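Local coordinates for conjugal transfer protein TRWB (Escherichia coli, PDB 1E9R), which couples DNA to the secretion machinery in bacterial conjugation and probably acts as a ring-forming, nucleotide-driven motor for the transferred strand, at residues E354-S357 / L358-G361. Numbering follows the deposited sequence.
Sequences EDMS and LSLG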
loop_
_atom_site.group_PDB
_atom_site.type_symbol
_atom_site.label_atom_id
_atom_site.label_comp_id
_atom_site.label_asym_id
_atom_site.label_seq_id
_atom_site.Cartn_x
_atom_site.Cartn_y
_atom_site.Cartn_z
ATOM N N GLU B 354 15.927 -9.713 -13.579
ATOM C CA GLU B 354 15.745 -8.408 -14.196
ATOM C C GLU B 354 16.507 -7.363 -13.372
ATOM O O GLU B 354 17.119 -6.455 -13.903
ATOM C CB GLU B 354 14.263 -8.062 -14.236
ATOM C CG GLU B 354 13.999 -6.578 -14.415
ATOM C CD GLU B 354 14.476 -6.045 -15.748
ATOM O OE1 GLU B 354 14.717 -6.849 -16.678
ATOM O OE2 GLU B 354 14.596 -4.807 -15.861
ATOM N N ASP B 355 16.453 -7.515 -12.060
ATOM C CA ASP B 355 17.131 -6.633 -11.110
ATOM C C ASP B 355 18.645 -6.693 -11.368
ATOM O O ASP B 355 19.315 -5.664 -11.493
ATOM C CB ASP B 355 16.783 -7.123 -9.681
ATOM C CG ASP B 355 17.359 -6.247 -8.564
ATOM O OD1 ASP B 355 17.957 -5.180 -8.832
ATOM O OD2 ASP B 355 17.199 -6.649 -7.392
ATOM N N MET B 356 19.171 -7.913 -11.450
ATOM C CA MET B 356 20.590 -8.123 -11.691
ATOM C C MET B 356 20.989 -7.593 -13.072
ATOM O O MET B 356 22.039 -6.967 -13.225
ATOM C CB MET B 356 20.923 -9.615 -11.539
ATOM C CG MET B 356 20.889 -10.092 -10.084
ATOM S SD MET B 356 22.030 -9.120 -8.956
ATOM C CE MET B 356 21.038 -7.578 -8.501
ATOM N N SER B 357 20.145 -7.833 -14.068
ATOM C CA SER B 357 20.401 -7.347 -15.418
ATOM C C SER B 357 20.502 -5.823 -15.404
ATOM O O SER B 357 21.456 -5.242 -15.929
ATOM C CB SER B 357 19.268 -7.771 -16.350
ATOM O OG SER B 357 19.349 -7.091 -17.593
ATOM N N LEU B 358 19.505 -5.182 -14.797
ATOM C CA LEU B 358 19.462 -3.728 -14.695
ATOM C C LEU B 358 20.690 -3.212 -13.948
ATOM O O LEU B 358 21.294 -2.230 -14.363
ATOM C CB LEU B 358 18.200 -3.289 -13.949
ATOM C CG LEU B 358 17.549 -1.917 -14.191
ATOM C CD1 LEU B 358 17.133 -1.322 -12.860
ATOM C CD2 LEU B 358 18.481 -0.979 -14.907
ATOM N N SER B 359 21.052 -3.872 -12.846
ATOM C CA SER B 359 22.215 -3.471 -12.049
ATOM C C SER B 359 23.484 -3.461 -12.898
ATOM O O SER B 359 24.315 -2.554 -12.771
ATOM C CB SER B 359 22.421 -4.419 -10.862
ATOM O OG SER B 359 21.355 -4.341 -9.926
ATOM N N LEU B 360 23.634 -4.483 -13.744
ATOM C CA LEU B 360 24.786 -4.583 -14.628
ATOM C C LEU B 360 24.741 -3.390 -15.584
ATOM O O LEU B 360 25.774 -2.826 -15.933
ATOM C CB LEU B 360 24.756 -5.918 -15.386
ATOM C CG LEU B 360 25.642 -7.062 -14.851
ATOM C CD1 LEU B 360 26.057 -6.815 -13.435
ATOM C CD2 LEU B 360 24.905 -8.373 -14.948
ATOM N N GLY B 361 23.534 -3.012 -15.998
ATOM C CA GLY B 361 23.368 -1.850 -16.852
ATOM C C GLY B 361 23.333 -2.030 -18.347
ATOM O O GLY B 361 23.629 -3.104 -18.864
HETATM O O HOH W 1 22.962 -5.564 -18.269
#
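D355 and S359 meet one turn apart near the end of helix 350-360, and the carbonyl oxygen D355 O takes two donors from the same residue. S359 N reaches it at 2.8 Å in the ordinary helical way, while S359 OG, at 2.9 Å, comes in above the other face of the carbonyl plane, 41° out of it. The first torsion of the serine (chi1 -66°) places OG anti to its own carbonyl carbon and beside its backbone N, which turns it back toward D355 O. Three more i to i+4 bonds complete this last stretch: L358 N to E354 O, L360 N to M356 O, and G361 N to S357 O at 3.0 Å. A water bridges S357 O (2.8 Å) and G361 O, linking the last turn and the residue that leaves it.

Among side chains, M356 bends at chi2 and chi3 until its methyl CE lies 3.6 Å from S359 OG, a van der Waals contact against the hydroxyl oxygen. On another side of the helix, E354 makes a salt bridge to R390, which also hydrogen-bonds S357 OG. M356 and L360 both pack on V342 and I397, and L358 and S359 touch P350 of the second subunit. With S359 reduced to an alanine, D355 O would probably lose its second donor, keeping the backbone N-H of that position, and the M356 methyl would lose its contact with OG.

G361, with phi 93°, ends the helix: its backbone still donates to S357 O, then turns into strand 362-368. The whole is a C-terminal helical turn with a serine hydroxyl bonded back to the i-4 carbonyl, closed by a glycine of positive phi, on a helix that packs against strand 339-342 of the mixed sheet in this P-loop NTPase-clan domain.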